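Local coordinates for protein putative enoyl-CoA hydratase (Streptomyces avermitilis, PDB 3GKB) that is probably an enoyl-CoA hydratase of the crotonase family, acting on acyl-CoA thioesters, although its exact reaction is not established, at residues B[101-106]-B[224-229]; B[107-112]-B[127-132]; B[141-146]-B[269-274]. All coordinates share one frame; numbering follows the deposited sequence.

Contact 1: B[101-106]-B[224-229]; sequences LIRHQP and LPADDL
The backbone carbonyl oxygen of Asp227 is gripped from several directions by 101-106 and its waters. Arg103 NH2 gives the shortest of these bonds, 3.0 Å to Asp227 O and nearly straight (165° at the hydrogen); the oxygen lies almost in the guanidinium plane, while the nitrogen stands 23° out of the carbonyl plane. Arg103 NH1 adds a weak bond to the same oxygen, and a water held by His104 NE2 donates to it as well. Two further waters sit at the guanidinium edge and tie it to main-chain N-H groups: one accepts from Arg103 NH2 and from Asp227 N, the other weakly from NH1 and also from Leu229 N. Over the middle of one guanidinium face rests Leu229 CD1, 3.4 Å from Arg103 CZ, so the flat group is held along its rim by polar atoms and covered on that face by a methyl. The Arg103 chain reaches this place by bending at chi2 and again at chi3 (-52°). Ala226 CB touches both side chains of the helix end, 3.8 Å from Arg103 NH2 and 4.0 Å from His104 CD2. The Arg103 charge has its salt-bridge partner in Glu100, whose carbonyl also takes a bond from His104 ND1; the Asp227 carboxylate turns instead to Arg160 of the second subunit. Tyr158 of helix 155-163 packs against both Arg103 and Leu229. The C-terminal end of helix 96-103 is thus held at the surface to the connection between helices 216-223 and 230-243, beside a subunit interface of the crotonase-like fold.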
loop_
_atom_site.group_PDB
_atom_site.type_symbol
_atom_site.label_atom_id
_atom_site.label_comp_id
_atom_site.label_asym_id
_atom_site.label_seq_id
_atom_site.Cartn_x
_atom_site.Cartn_y
_atom_site.Cartn_z
ATOM N N LEU B 101 13.441 12.284 14.671
ATOM C CA LEU B 101 14.660 11.691 15.279
ATOM C C LEU B 101 14.651 10.160 15.094
ATOM O O LEU B 101 15.618 9.564 14.630
ATOM C CB LEU B 101 14.720 12.065 16.747
ATOM C CG LEU B 101 15.981 11.709 17.537
ATOM C CD1 LEU B 101 17.194 12.401 16.954
ATOM C CD2 LEU B 101 15.707 12.107 18.976
ATOM N N ILE B 102 13.521 9.533 15.400
ATOM C CA ILE B 102 13.368 8.075 15.224
ATOM C C ILE B 102 13.590 7.656 13.754
ATOM O O ILE B 102 14.314 6.680 13.457
ATOM C CB ILE B 102 11.970 7.599 15.720
ATOM C CG1 ILE B 102 11.837 7.775 17.235
ATOM C CG2 ILE B 102 11.740 6.132 15.348
ATOM C CD1 ILE B 102 10.395 7.757 17.787
ATOM N N ARG B 103 12.947 8.358 12.837
ATOM C CA ARG B 103 13.013 7.992 11.409
ATOM C C ARG B 103 14.450 8.025 10.857
ATOM O O ARG B 103 14.761 7.291 9.939
ATOM C CB ARG B 103 12.195 8.953 10.543
ATOM C CG ARG B 103 10.692 8.711 10.534
ATOM C CD ARG B 103 10.065 9.046 9.176
ATOM N NE ARG B 103 10.417 10.373 8.707
ATOM C CZ ARG B 103 10.886 10.694 7.499
ATOM N NH1 ARG B 103 11.163 11.971 7.225
ATOM N NH2 ARG B 103 11.046 9.788 6.547
ATOM N N HIS B 104 15.290 8.911 11.398
ATOM C CA HIS B 104 16.676 9.071 10.922
ATOM C C HIS B 104 17.748 8.380 11.784
ATOM O O HIS B 104 18.962 8.530 11.540
ATOM C CB HIS B 104 16.957 10.560 10.742
ATOM C CG HIS B 104 16.095 11.184 9.692
ATOM N ND1 HIS B 104 14.940 11.866 9.994
ATOM C CD2 HIS B 104 16.209 11.200 8.343
ATOM C CE1 HIS B 104 14.385 12.292 8.869
ATOM N NE2 HIS B 104 15.138 11.904 7.854
ATOM N N GLN B 105 17.305 7.590 12.760
ATOM C CA GLN B 105 18.221 6.894 13.680
ATOM C C GLN B 105 19.086 5.902 12.878
ATOM O O GLN B 105 18.584 5.224 11.952
ATOM C CB GLN B 105 17.421 6.191 14.772
ATOM C CG GLN B 105 18.228 5.645 15.981
ATOM C CD GLN B 105 18.797 6.746 16.875
ATOM O OE1 GLN B 105 18.268 7.866 16.938
ATOM N NE2 GLN B 105 19.883 6.429 17.578
ATOM N N PRO B 106 20.404 5.837 13.176
ATOM C CA PRO B 106 21.253 4.892 12.434
ATOM C C PRO B 106 20.935 3.421 12.723
ATOM O O PRO B 106 20.939 2.608 11.805
ATOM C CB PRO B 106 22.683 5.232 12.880
ATOM C CG PRO B 106 22.590 6.228 13.912
ATOM C CD PRO B 106 21.194 6.812 13.941
ATOM N N LEU B 224 17.780 1.872 1.275
ATOM C CA LEU B 224 16.380 2.191 1.620
ATOM C C LEU B 224 16.366 3.426 2.528
ATOM O O LEU B 224 15.987 3.345 3.699
ATOM C CB LEU B 224 15.715 0.984 2.326
ATOM C CG LEU B 224 15.487 -0.233 1.428
ATOM C CD1 LEU B 224 15.183 -1.481 2.259
ATOM C CD2 LEU B 224 14.389 0.053 0.402
ATOM N N PRO B 225 16.760 4.586 1.976
ATOM C CA PRO B 225 16.864 5.785 2.805
ATOM C C PRO B 225 15.495 6.269 3.217
ATOM O O PRO B 225 14.496 5.993 2.521
ATOM C CB PRO B 225 17.495 6.817 1.873
ATOM C CG PRO B 225 17.177 6.340 0.530
ATOM C CD PRO B 225 17.172 4.848 0.592
ATOM N N ALA B 226 15.463 7.019 4.310
ATOM C CA ALA B 226 14.233 7.537 4.845
ATOM C C ALA B 226 13.535 8.382 3.788
ATOM O O ALA B 226 14.182 9.105 3.036
ATOM C CB ALA B 226 14.489 8.365 6.099
ATOM N N ASP B 227 12.206 8.291 3.787
ATOM C CA ASP B 227 11.360 8.962 2.821
ATOM C C ASP B 227 11.570 10.477 2.898
ATOM O O ASP B 227 11.858 11.041 3.951
ATOM C CB ASP B 227 9.882 8.601 3.065
ATOM C CG ASP B 227 9.437 7.351 2.304
ATOM O OD1 ASP B 227 9.528 6.186 2.819
ATOM O OD2 ASP B 227 8.959 7.536 1.156
ATOM N N ASP B 228 11.426 11.119 1.745
ATOM C CA ASP B 228 11.504 12.563 1.642
ATOM C C ASP B 228 10.134 13.118 2.026
ATOM O O ASP B 228 9.186 13.012 1.236
ATOM C CB ASP B 228 11.853 12.948 0.202
ATOM C CG ASP B 228 11.741 14.440 -0.058
ATOM O OD1 ASP B 228 11.619 15.231 0.914
ATOM O OD2 ASP B 228 11.774 14.809 -1.256
ATOM N N LEU B 229 10.022 13.657 3.244
ATOM C CA LEU B 229 8.745 14.224 3.735
ATOM C C LEU B 229 8.787 15.743 4.006
ATOM O O LEU B 229 7.898 16.290 4.677
ATOM C CB LEU B 229 8.294 13.495 5.022
ATOM C CG LEU B 229 8.201 11.971 4.958
ATOM C CD1 LEU B 229 7.742 11.365 6.297
ATOM C CD2 LEU B 229 7.264 11.516 3.853
HETATM O O HOH W 1 11.179 6.941 6.118
HETATM O O HOH W 2 12.148 14.341 5.321
HETATM O O HOH W 3 14.415 12.402 5.287
#

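Contact 2: B[107-112]-B[127-132]; sequences QVTIVK and AADMAF
Thr109 and Asp129 exchange bonds in both directions where the two strands begin. With chi1 at 53°, the Thr109 hydroxyl sits between its own backbone N and carbonyl carbon, and from there OG1 accepts Asp129 N at 2.8 Å in a nearly straight bond (169°). The Asp129 side chain crosses that of Thr109 at about a right angle, and its OD2 takes Thr109 N at 3.0 Å, the N-H coming from above the carboxylate plane. A water bridges Thr109 OG1 and Asp129 OD1, its bond to the latter weak. The carboxylate also carries two salt bridges, OD2 with Lys221 and OD1 with Arg165 of the second subunit, so this buried charge is probably well balanced. Further along, Met130 N bonds to Thr109 O, Val111 N to Met130 O at 2.8 Å, and Phe132 N to Val111 O, the alternation of parallel strands. On the face of Ile110, Met130 and Phe132, the first two side chains run side by side, Ile110 CG1 3.7 Å from Met130 CG. A bend at chi3 (88°) turns Met130 CE to Val108 CG1, 3.8 Å away. Ile110 CG2 meets the Phe132 ring at its edge, in the ring plane, 3.9 Å from CD2. On the other face Val111 CG2 presses on Ala128 CB at 3.5 Å. Helix 195-210 covers the Ile110 side, and strand 116-118 and helix 120-127 lie between the two strands in sequence, as in the repeated beta-beta-alpha units of the crotonase fold.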
loop_
_atom_site.group_PDB
_atom_site.type_symbol
_atom_site.label_atom_id
_atom_site.label_comp_id
_atom_site.label_asym_id
_atom_site.label_seq_id
_atom_site.Cartn_x
_atom_site.Cartn_y
_atom_site.Cartn_z
ATOM N N GLN B 107 20.708 3.080 13.990
ATOM C CA GLN B 107 20.315 1.728 14.396
ATOM C C GLN B 107 18.973 1.352 13.776
ATOM O O GLN B 107 18.149 2.208 13.503
ATOM C CB GLN B 107 20.151 1.629 15.921
ATOM C CG GLN B 107 21.449 1.604 16.715
ATOM C CD GLN B 107 22.035 3.007 16.985
ATOM O OE1 GLN B 107 21.392 4.017 16.736
ATOM N NE2 GLN B 107 23.265 3.050 17.501
ATOM N N VAL B 108 18.729 0.059 13.624
ATOM C CA VAL B 108 17.382 -0.399 13.257
ATOM C C VAL B 108 16.489 -0.142 14.460
ATOM O O VAL B 108 16.857 -0.503 15.594
ATOM C CB VAL B 108 17.379 -1.899 12.950
ATOM C CG1 VAL B 108 15.922 -2.398 12.713
ATOM C CG2 VAL B 108 18.300 -2.201 11.761
ATOM N N THR B 109 15.342 0.510 14.252
ATOM C CA THR B 109 14.429 0.820 15.351
ATOM C C THR B 109 13.167 -0.091 15.249
ATOM O O THR B 109 12.543 -0.247 14.167
ATOM C CB THR B 109 14.014 2.287 15.328
ATOM O OG1 THR B 109 13.492 2.625 14.024
ATOM C CG2 THR B 109 15.221 3.215 15.660
ATOM N N ILE B 110 12.830 -0.731 16.368
ATOM C CA ILE B 110 11.729 -1.681 16.425
ATOM C C ILE B 110 10.798 -1.271 17.563
ATOM O O ILE B 110 11.264 -1.045 18.670
ATOM C CB ILE B 110 12.247 -3.128 16.696
ATOM C CG1 ILE B 110 13.178 -3.593 15.578
ATOM C CG2 ILE B 110 11.061 -4.117 16.834
ATOM C CD1 ILE B 110 13.934 -4.926 15.902
ATOM N N VAL B 111 9.500 -1.167 17.297
ATOM C CA VAL B 111 8.516 -0.910 18.375
ATOM C C VAL B 111 7.768 -2.207 18.672
ATOM O O VAL B 111 7.305 -2.895 17.755
ATOM C CB VAL B 111 7.499 0.203 17.995
ATOM C CG1 VAL B 111 6.281 0.206 18.961
ATOM C CG2 VAL B 111 8.186 1.612 17.960
ATOM N N LYS B 112 7.709 -2.551 19.950
ATOM C CA LYS B 112 6.881 -3.635 20.458
ATOM C C LYS B 112 5.647 -3.027 21.127
ATOM O O LYS B 112 5.756 -2.464 22.238
ATOM C CB LYS B 112 7.659 -4.459 21.471
ATOM C CG LYS B 112 6.838 -5.580 22.082
ATOM C CD LYS B 112 7.717 -6.552 22.874
ATOM C CE LYS B 112 8.240 -5.947 24.142
ATOM N NZ LYS B 112 8.983 -6.943 25.001
ATOM N N ALA B 127 6.726 5.819 13.173
ATOM C CA ALA B 127 8.009 6.422 12.747
ATOM C C ALA B 127 9.172 5.413 12.779
ATOM O O ALA B 127 10.163 5.566 12.053
ATOM C CB ALA B 127 8.356 7.599 13.645
ATOM N N ALA B 128 9.041 4.386 13.611
ATOM C CA ALA B 128 10.090 3.372 13.748
ATOM C C ALA B 128 10.242 2.564 12.455
ATOM O O ALA B 128 9.306 2.460 11.653
ATOM C CB ALA B 128 9.802 2.457 14.917
ATOM N N ASP B 129 11.416 1.963 12.255
ATOM C CA ASP B 129 11.628 1.143 11.076
ATOM C C ASP B 129 10.611 0.014 10.980
ATOM O O ASP B 129 10.112 -0.315 9.889
ATOM C CB ASP B 129 13.035 0.552 11.019
ATOM C CG ASP B 129 14.123 1.607 10.870
ATOM O OD1 ASP B 129 13.873 2.709 10.321
ATOM O OD2 ASP B 129 15.256 1.305 11.333
ATOM N N MET B 130 10.294 -0.597 12.123
ATOM C CA MET B 130 9.295 -1.671 12.128
ATOM C C MET B 130 8.538 -1.689 13.451
ATOM O O MET B 130 9.090 -1.308 14.512
ATOM C CB MET B 130 9.917 -3.064 11.773
ATOM C CG MET B 130 11.135 -3.542 12.513
ATOM S SD MET B 130 12.093 -4.955 11.698
ATOM C CE MET B 130 13.213 -4.105 10.632
ATOM N N ALA B 131 7.269 -2.095 13.385
ATOM C CA ALA B 131 6.397 -2.141 14.545
ATOM C C ALA B 131 5.615 -3.466 14.506
ATOM O O ALA B 131 5.012 -3.824 13.476
ATOM C CB ALA B 131 5.423 -0.996 14.538
ATOM N N PHE B 132 5.629 -4.149 15.640
ATOM C CA PHE B 132 4.944 -5.435 15.838
ATOM C C PHE B 132 3.994 -5.243 17.019
ATOM O O PHE B 132 4.419 -4.742 18.081
ATOM C CB PHE B 132 5.967 -6.549 16.140
ATOM C CG PHE B 132 6.973 -6.747 15.029
ATOM C CD1 PHE B 132 6.572 -7.326 13.833
ATOM C CD2 PHE B 132 8.285 -6.274 15.128
ATOM C CE1 PHE B 132 7.488 -7.494 12.770
ATOM C CE2 PHE B 132 9.195 -6.450 14.077
ATOM C CZ PHE B 132 8.770 -7.047 12.893
HETATM O O HOH W 4 15.011 4.291 12.415
#

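Contact 3: B[141-146]-B[269-274]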
loop_
_atom_site.group_PDB
_atom_site.type_symbol
_atom_site.label_atom_id
_atom_site.label_comp_id
_atom_site.label_asym_id
_atom_site.label_seq_id
_atom_site.Cartn_x
_atom_site.Cartn_y
_atom_site.Cartn_z
ATOM N N GLY B 141 -4.588 4.939 17.542
ATOM C CA GLY B 141 -5.549 5.938 17.112
ATOM C C GLY B 141 -4.963 7.328 17.027
ATOM O O GLY B 141 -4.085 7.702 17.824
ATOM N N GLN B 142 -5.467 8.117 16.084
ATOM C CA GLN B 142 -5.092 9.537 16.013
ATOM C C GLN B 142 -6.237 10.309 16.671
ATOM O O GLN B 142 -7.249 10.571 16.053
ATOM C CB GLN B 142 -4.840 10.011 14.574
ATOM C CG GLN B 142 -3.647 9.330 13.857
ATOM C CD GLN B 142 -2.237 9.611 14.453
ATOM O OE1 GLN B 142 -1.273 8.910 14.087
ATOM N NE2 GLN B 142 -2.103 10.631 15.352
ATOM N N ILE B 143 -6.075 10.635 17.947
ATOM C CA ILE B 143 -7.131 11.267 18.741
ATOM C C ILE B 143 -7.327 12.761 18.449
ATOM O O ILE B 143 -8.319 13.363 18.891
ATOM C CB ILE B 143 -6.811 11.077 20.249
ATOM C CG1 ILE B 143 -8.023 11.367 21.142
ATOM C CG2 ILE B 143 -5.655 11.988 20.674
ATOM C CD1 ILE B 143 -9.084 10.297 21.137
ATOM N N GLU B 144 -6.363 13.345 17.734
ATOM C CA GLU B 144 -6.257 14.785 17.544
ATOM C C GLU B 144 -7.540 15.474 17.098
ATOM O O GLU B 144 -7.931 16.482 17.700
ATOM C CB GLU B 144 -5.121 15.100 16.573
ATOM C CG GLU B 144 -3.729 14.869 17.200
ATOM C CD GLU B 144 -3.131 13.472 16.906
ATOM O OE1 GLU B 144 -3.884 12.493 16.733
ATOM O OE2 GLU B 144 -1.882 13.362 16.879
ATOM N N ALA B 145 -8.199 14.927 16.079
ATOM C CA ALA B 145 -9.417 15.521 15.538
ATOM C C ALA B 145 -10.475 15.747 16.612
ATOM O O ALA B 145 -11.216 16.730 16.558
ATOM C CB ALA B 145 -9.988 14.664 14.358
ATOM N N LEU B 146 -10.530 14.846 17.598
ATOM C CA LEU B 146 -11.489 14.965 18.713
ATOM C C LEU B 146 -11.114 16.040 19.759
ATOM O O LEU B 146 -11.960 16.435 20.587
ATOM C CB LEU B 146 -11.702 13.610 19.397
ATOM C CG LEU B 146 -12.232 12.501 18.487
ATOM C CD1 LEU B 146 -12.460 11.212 19.262
ATOM C CD2 LEU B 146 -13.474 12.901 17.718
ATOM N N ASP B 269 -11.093 4.597 27.115
ATOM C CA ASP B 269 -11.928 4.943 25.969
ATOM C C ASP B 269 -11.858 6.448 25.761
ATOM O O ASP B 269 -12.863 7.161 25.866
ATOM C CB ASP B 269 -13.398 4.484 26.194
ATOM C CG ASP B 269 -14.333 4.782 24.991
ATOM O OD1 ASP B 269 -13.857 5.078 23.854
ATOM O OD2 ASP B 269 -15.578 4.702 25.195
ATOM N N LEU B 270 -10.663 6.939 25.445
ATOM C CA LEU B 270 -10.484 8.376 25.254
ATOM C C LEU B 270 -11.390 8.922 24.147
ATOM O O LEU B 270 -11.817 10.090 24.211
ATOM C CB LEU B 270 -9.002 8.724 25.007
ATOM C CG LEU B 270 -8.600 10.193 24.968
ATOM C CD1 LEU B 270 -8.919 10.887 26.324
ATOM C CD2 LEU B 270 -7.120 10.339 24.601
ATOM N N GLU B 271 -11.673 8.106 23.123
ATOM C CA GLU B 271 -12.490 8.554 21.985
ATOM C C GLU B 271 -13.863 8.889 22.494
ATOM O O GLU B 271 -14.369 9.995 22.258
ATOM C CB GLU B 271 -12.573 7.487 20.880
ATOM C CG GLU B 271 -11.252 7.211 20.177
ATOM C CD GLU B 271 -10.245 6.335 20.964
ATOM O OE1 GLU B 271 -10.638 5.661 21.954
ATOM O OE2 GLU B 271 -9.036 6.320 20.577
ATOM N N GLY B 272 -14.447 7.957 23.245
ATOM C CA GLY B 272 -15.751 8.183 23.895
ATOM C C GLY B 272 -15.774 9.392 24.839
ATOM O O GLY B 272 -16.704 10.208 24.818
ATOM N N LEU B 273 -14.745 9.520 25.663
ATOM C CA LEU B 273 -14.642 10.638 26.585
ATOM C C LEU B 273 -14.627 11.967 25.840
ATOM O O LEU B 273 -15.368 12.904 26.181
ATOM C CB LEU B 273 -13.395 10.479 27.461
ATOM C CG LEU B 273 -13.125 11.576 28.487
ATOM C CD1 LEU B 273 -14.388 11.827 29.323
ATOM C CD2 LEU B 273 -11.992 11.165 29.387
ATOM N N MET B 274 -13.798 12.058 24.793
ATOM C CA MET B 274 -13.705 13.319 24.054
ATOM C C MET B 274 -14.979 13.638 23.260
ATOM O O MET B 274 -15.360 14.805 23.140
ATOM C CB MET B 274 -12.453 13.365 23.146
ATOM C CG MET B 274 -11.111 13.361 23.929
ATOM S SD MET B 274 -10.904 14.636 25.223
ATOM C CE MET B 274 -11.331 16.159 24.352
HETATM O O HOH W 5 -14.610 15.580 20.492
#
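Leu270, in the first turn of its helix, sends CD2 to Ile143 CG1 at 3.7 Å, the two side chains crossing at about a right angle; just before it Asp269 caps the helix, its OD1 accepting Gly272 N at 3.0 Å from above the carboxylate plane. Ile143 reaches Leu270 because its CG1 lies anti to the backbone N (chi1 -165°), which carries CD1 onward to the aliphatic part of Glu271, 3.9 Å from CG. An alanine in place of Ile143 would probably open a gap between Leu270 and the Glu271 methylenes, leaving both without the branch that packs on them. The Glu271 chain bends at chi2 (77°), and its carboxylate makes a salt bridge with Arg118, at the end of strand 116-118. That strand pairs with 139-141 in the small second sheet of this crotonase-like chain, so the C-terminal helix 270-280 is seated on the turn that leaves this sheet. Leu146, in a short 3-10 segment, lays CD1 against the backbone of Glu271, 3.8 Å from its O, and is itself packed by Leu212 of the third subunit. One turn on, Met274 brings CB to within 3.8 Å of Leu146 CB, and its chain, bent at both chi2 and chi3, curls CE back toward Leu146 O. A water donates to Leu146 O and to Met274 O, joining the two carbonyls.

From the N terminus, helix 96-103 supplies the first half of contact 1 and leads through a short turn into strand 108-113, the first half of contact 2. Contact 2 closes a short loop through helix 120-127 and lies nested within the long loop that contact 1 closes only at 224-229. The two touch, Ile102 CG2 packing 3.6 Å from Ala128 CA, and both border the second subunit. Segment 141-146 opens contact 3 inside the loop of contact 1, and 269-274 closes it beyond 224-229, so contacts 1 and 3 cross. Contact 3 follows contact 2 in series, on the opposite side of the chain's centre, their centres about 24 Å apart, and ties the C-terminal helix to the loop leaving the small sheet.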